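Local coordinates for protein CCR4-not transcription complex subunit 1 (Chaetomium thermophilum var. thermophilum DSM 1495, PDB 6H3Z) that probably serves as a scaffold subunit of the CCR4-NOT complex in mRNA deadenylation and transcriptional repression, here represented by a MIF4G-like domain of NOT1, at residues I63-Q75 against S105-A117. Numbering follows the deposited sequence.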
loop_
_atom_site.group_PDB
_atom_site.type_symbol
_atom_site.label_atom_id
_atom_site.label_comp_id
_atom_site.label_asym_id
_atom_site.label_seq_id
_atom_site.Cartn_x
_atom_site.Cartn_y
_atom_site.Cartn_z
ATOM N N ILE A 63 5.149 9.774 17.500
ATOM C CA ILE A 63 4.502 8.465 17.667
ATOM C C ILE A 63 5.353 7.427 16.930
ATOM O O ILE A 63 5.641 6.352 17.466
ATOM C CB ILE A 63 3.027 8.476 17.170
ATOM C CG1 ILE A 63 2.172 9.469 17.961
ATOM C CG2 ILE A 63 2.411 7.064 17.229
ATOM C CD1 ILE A 63 1.003 9.952 17.226
ATOM N N ILE A 64 5.764 7.772 15.700
ATOM C CA ILE A 64 6.634 6.955 14.861
ATOM C C ILE A 64 7.948 6.662 15.624
ATOM O O ILE A 64 8.330 5.499 15.716
ATOM C CB ILE A 64 6.829 7.618 13.463
ATOM C CG1 ILE A 64 5.551 7.458 12.621
ATOM C CG2 ILE A 64 8.019 7.026 12.723
ATOM C CD1 ILE A 64 5.479 8.272 11.380
ATOM N N ASP A 65 8.569 7.702 16.246
ATOM C CA ASP A 65 9.794 7.584 17.052
ATOM C C ASP A 65 9.643 6.559 18.175
ATOM O O ASP A 65 10.497 5.690 18.329
ATOM C CB ASP A 65 10.194 8.941 17.662
ATOM C CG ASP A 65 10.761 9.978 16.706
ATOM O OD1 ASP A 65 10.931 9.653 15.501
ATOM O OD2 ASP A 65 10.991 11.134 17.148
ATOM N N ALA A 66 8.548 6.653 18.938
ATOM C CA ALA A 66 8.289 5.794 20.086
ATOM C C ALA A 66 8.062 4.350 19.715
ATOM O O ALA A 66 8.565 3.465 20.408
ATOM C CB ALA A 66 7.121 6.330 20.879
ATOM N N LEU A 67 7.311 4.108 18.620
ATOM C CA LEU A 67 7.012 2.771 18.111
ATOM C C LEU A 67 8.294 2.092 17.627
ATOM O O LEU A 67 8.503 0.920 17.938
ATOM C CB LEU A 67 5.977 2.853 16.985
ATOM C CG LEU A 67 5.512 1.538 16.347
ATOM C CD1 LEU A 67 4.896 0.577 17.381
ATOM C CD2 LEU A 67 4.521 1.818 15.263
ATOM N N ILE A 68 9.171 2.842 16.918
ATOM C CA ILE A 68 10.453 2.337 16.415
ATOM C C ILE A 68 11.386 2.005 17.573
ATOM O O ILE A 68 11.957 0.912 17.599
ATOM C CB ILE A 68 11.063 3.289 15.357
ATOM C CG1 ILE A 68 10.165 3.385 14.109
ATOM C CG2 ILE A 68 12.472 2.889 14.959
ATOM C CD1 ILE A 68 9.546 2.015 13.534
ATOM N N GLN A 69 11.450 2.898 18.574
ATOM C CA GLN A 69 12.259 2.681 19.771
ATOM C C GLN A 69 11.781 1.462 20.579
ATOM O O GLN A 69 12.616 0.739 21.129
ATOM C CB GLN A 69 12.356 3.953 20.615
ATOM C CG GLN A 69 13.485 4.856 20.137
ATOM C CD GLN A 69 13.220 6.306 20.399
ATOM O OE1 GLN A 69 12.982 6.724 21.537
ATOM N NE2 GLN A 69 13.289 7.112 19.351
ATOM N N LEU A 70 10.452 1.194 20.570
ATOM C CA LEU A 70 9.819 0.042 21.213
ATOM C C LEU A 70 10.246 -1.242 20.509
ATOM O O LEU A 70 10.592 -2.208 21.186
ATOM C CB LEU A 70 8.272 0.190 21.224
ATOM C CG LEU A 70 7.448 -0.958 21.850
ATOM C CD1 LEU A 70 7.662 -1.039 23.346
ATOM C CD2 LEU A 70 5.964 -0.783 21.578
ATOM N N ILE A 71 10.228 -1.241 19.155
ATOM C CA ILE A 71 10.617 -2.381 18.322
ATOM C C ILE A 71 12.122 -2.673 18.453
ATOM O O ILE A 71 12.518 -3.838 18.502
ATOM C CB ILE A 71 10.139 -2.188 16.857
ATOM C CG1 ILE A 71 8.581 -2.166 16.751
ATOM C CG2 ILE A 71 10.772 -3.200 15.873
ATOM C CD1 ILE A 71 7.802 -3.434 17.187
ATOM N N ILE A 72 12.943 -1.633 18.568
ATOM C CA ILE A 72 14.377 -1.822 18.722
ATOM C C ILE A 72 14.688 -2.497 20.066
ATOM O O ILE A 72 15.514 -3.419 20.095
ATOM C CB ILE A 72 15.166 -0.512 18.473
ATOM C CG1 ILE A 72 15.011 -0.049 17.016
ATOM C CG2 ILE A 72 16.656 -0.689 18.823
ATOM C CD1 ILE A 72 15.407 1.371 16.766
ATOM N N LYS A 73 14.011 -2.071 21.163
ATOM C CA LYS A 73 14.195 -2.672 22.499
ATOM C C LYS A 73 13.688 -4.116 22.481
ATOM O O LYS A 73 14.404 -5.028 22.889
ATOM C CB LYS A 73 13.502 -1.840 23.614
ATOM C CG LYS A 73 13.403 -2.545 24.973
ATOM C CD LYS A 73 13.907 -1.679 26.135
ATOM C CE LYS A 73 14.158 -2.492 27.384
ATOM N NZ LYS A 73 14.840 -1.693 28.438
ATOM N N ALA A 74 12.469 -4.316 21.961
ATOM C CA ALA A 74 11.817 -5.614 21.863
ATOM C C ALA A 74 12.558 -6.628 20.988
ATOM O O ALA A 74 12.418 -7.829 21.222
ATOM C CB ALA A 74 10.394 -5.440 21.374
ATOM N N GLN A 75 13.354 -6.155 20.000
ATOM C CA GLN A 75 14.132 -7.021 19.102
ATOM C C GLN A 75 15.188 -7.804 19.842
ATOM O O GLN A 75 15.496 -8.934 19.462
ATOM C CB GLN A 75 14.814 -6.218 17.983
ATOM C CG GLN A 75 14.096 -6.271 16.644
ATOM C CD GLN A 75 13.805 -7.674 16.165
ATOM O OE1 GLN A 75 14.701 -8.407 15.736
ATOM N NE2 GLN A 75 12.536 -8.083 16.265
ATOM N N SER A 105 3.031 7.298 6.225
ATOM C CA SER A 105 3.525 7.040 7.582
ATOM C C SER A 105 3.551 5.553 7.878
ATOM O O SER A 105 4.561 5.050 8.365
ATOM C CB SER A 105 2.672 7.768 8.615
ATOM O OG SER A 105 2.746 9.172 8.415
ATOM N N LEU A 106 2.459 4.845 7.539
ATOM C CA LEU A 106 2.326 3.404 7.709
ATOM C C LEU A 106 3.353 2.639 6.867
ATOM O O LEU A 106 4.034 1.767 7.406
ATOM C CB LEU A 106 0.901 2.940 7.384
ATOM C CG LEU A 106 -0.184 3.239 8.425
ATOM C CD1 LEU A 106 -1.548 2.981 7.846
ATOM C CD2 LEU A 106 0.015 2.421 9.698
ATOM N N VAL A 107 3.508 2.996 5.563
ATOM C CA VAL A 107 4.486 2.358 4.667
ATOM C C VAL A 107 5.914 2.630 5.186
ATOM O O VAL A 107 6.782 1.754 5.079
ATOM C CB VAL A 107 4.300 2.730 3.171
ATOM C CG1 VAL A 107 5.364 2.076 2.292
ATOM C CG2 VAL A 107 2.911 2.358 2.671
ATOM N N HIS A 108 6.131 3.816 5.804
ATOM C CA HIS A 108 7.420 4.194 6.370
ATOM C C HIS A 108 7.775 3.339 7.559
ATOM O O HIS A 108 8.913 2.875 7.663
ATOM C CB HIS A 108 7.453 5.669 6.758
ATOM C CG HIS A 108 8.583 6.008 7.683
ATOM N ND1 HIS A 108 9.881 6.151 7.241
ATOM C CD2 HIS A 108 8.561 6.130 9.031
ATOM C CE1 HIS A 108 10.598 6.395 8.325
ATOM N NE2 HIS A 108 9.841 6.424 9.421
ATOM N N VAL A 109 6.825 3.175 8.484
ATOM C CA VAL A 109 7.030 2.394 9.696
ATOM C C VAL A 109 7.270 0.935 9.325
ATOM O O VAL A 109 8.197 0.330 9.856
ATOM C CB VAL A 109 5.879 2.598 10.724
ATOM C CG1 VAL A 109 6.024 1.663 11.907
ATOM C CG2 VAL A 109 5.816 4.041 11.209
ATOM N N LEU A 110 6.483 0.405 8.369
ATOM C CA LEU A 110 6.564 -0.976 7.882
ATOM C C LEU A 110 7.946 -1.264 7.326
ATOM O O LEU A 110 8.587 -2.210 7.768
ATOM C CB LEU A 110 5.482 -1.252 6.825
ATOM C CG LEU A 110 5.369 -2.685 6.322
ATOM C CD1 LEU A 110 4.301 -3.451 7.077
ATOM C CD2 LEU A 110 4.992 -2.698 4.885
ATOM N N GLU A 111 8.426 -0.420 6.414
ATOM C CA GLU A 111 9.739 -0.581 5.794
ATOM C C GLU A 111 10.922 -0.538 6.793
ATOM O O GLU A 111 11.922 -1.221 6.573
ATOM C CB GLU A 111 9.933 0.428 4.655
ATOM C CG GLU A 111 9.124 0.125 3.406
ATOM C CD GLU A 111 9.309 -1.262 2.818
ATOM O OE1 GLU A 111 10.359 -1.528 2.186
ATOM O OE2 GLU A 111 8.387 -2.088 3.003
ATOM N N THR A 112 10.785 0.229 7.887
ATOM C CA THR A 112 11.772 0.365 8.951
ATOM C C THR A 112 11.832 -0.921 9.784
ATOM O O THR A 112 12.923 -1.443 10.022
ATOM C CB THR A 112 11.414 1.588 9.819
ATOM O OG1 THR A 112 11.314 2.736 8.978
ATOM C CG2 THR A 112 12.420 1.850 10.945
ATOM N N ILE A 113 10.662 -1.420 10.223
ATOM C CA ILE A 113 10.535 -2.635 11.031
ATOM C C ILE A 113 10.997 -3.865 10.210
ATOM O O ILE A 113 11.634 -4.751 10.778
ATOM C CB ILE A 113 9.117 -2.764 11.671
ATOM C CG1 ILE A 113 8.869 -1.573 12.626
ATOM C CG2 ILE A 113 8.951 -4.075 12.434
ATOM C CD1 ILE A 113 7.468 -1.399 13.128
ATOM N N ARG A 114 10.776 -3.872 8.875
ATOM C CA ARG A 114 11.241 -4.954 8.005
ATOM C C ARG A 114 12.778 -4.991 8.003
ATOM O O ARG A 114 13.374 -6.070 7.991
ATOM C CB ARG A 114 10.750 -4.731 6.585
ATOM C CG ARG A 114 9.295 -5.021 6.368
ATOM C CD ARG A 114 8.957 -4.713 4.932
ATOM N NE ARG A 114 9.321 -5.827 4.057
ATOM C CZ ARG A 114 9.232 -5.805 2.737
ATOM N NH1 ARG A 114 8.829 -4.709 2.111
ATOM N NH2 ARG A 114 9.560 -6.877 2.027
ATOM N N LYS A 115 13.411 -3.802 8.006
ATOM C CA LYS A 115 14.862 -3.649 8.039
ATOM C C LYS A 115 15.387 -4.028 9.432
ATOM O O LYS A 115 16.383 -4.750 9.514
ATOM C CB LYS A 115 15.292 -2.220 7.647
ATOM C CG LYS A 115 15.081 -1.892 6.177
ATOM C CD LYS A 115 15.587 -0.515 5.817
ATOM C CE LYS A 115 15.115 -0.072 4.454
ATOM N NZ LYS A 115 16.026 -0.549 3.364
ATOM N N ILE A 116 14.716 -3.567 10.513
ATOM C CA ILE A 116 15.096 -3.887 11.888
ATOM C C ILE A 116 15.080 -5.424 12.115
ATOM O O ILE A 116 16.054 -5.977 12.653
ATOM C CB ILE A 116 14.213 -3.118 12.938
ATOM C CG1 ILE A 116 14.393 -1.590 12.835
ATOM C CG2 ILE A 116 14.540 -3.565 14.361
ATOM C CD1 ILE A 116 13.356 -0.754 13.594
ATOM N N ALA A 117 13.994 -6.095 11.644
ATOM C CA ALA A 117 13.670 -7.521 11.822
ATOM C C ALA A 117 14.458 -8.532 10.962
ATOM O O ALA A 117 14.270 -9.745 11.103
ATOM C CB ALA A 117 12.179 -7.733 11.620
#
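Ile64 touches Ser105, His108 and Val109 of the facing helix. Its CG1 lies 3.7 Å from CG2 of Val109. Its CD1 extends to Ser105 CB, while the Ser105 hydroxyl bonds to the backbone oxygen of Leu101. CG1 stands beside the backbone N (chi1 -74°), which puts CG2 anti to that N and at the edge of the His108 ring, 3.8 Å from NE2 and nearly in the ring plane. With an alanine here CG1, CG2 and CD1 are gone, which would probably open a gap between the helices in front of Ser105 and Val109 and leave the imidazole edge without this apolar neighbour. Leu67 comes next and crosses Val109 almost at a right angle, with its CD2 against CG1.

Ile68 is a knob set among Val109, Thr112, Ile113 and Ile116. Its chain folds at chi2 (-44°), and CD1 ends 3.8 Å from CG1 of Ile113 and 3.9 Å from CG2 of Thr112. The Thr112 hydroxyl turns back to its own helix and donates to the His108 carbonyl oxygen, at 2.7 Å from OG1. Its methyl group CG2 is the part that lies closest to Ile68. Ile71 lies across Ile113, CG1 against CD1. Ile116 is a knob in the other direction, held among Ile68, Ile71, Ile72 and Gln75. Its CD1 meets CG1 of Ile72, and its CG2 lies 3.6 Å from the aliphatic CG of Gln75.

No hydrogen bond joins the two segments; the contact is apolar knobs-into-holes packing. The segment axes run nearly parallel, at 17°, and approach to 10.7 Å at their closest. Such side-by-side helices are in keeping with the all-helical MIF4G-like domain. Helix 80-93 connects them in sequence and packs on Ile71, Gln75 and Ile113. Helix 22-45 packs on Leu67 through Tyr35, and Phe51 from a loop meets both Ile64 and the His108 ring.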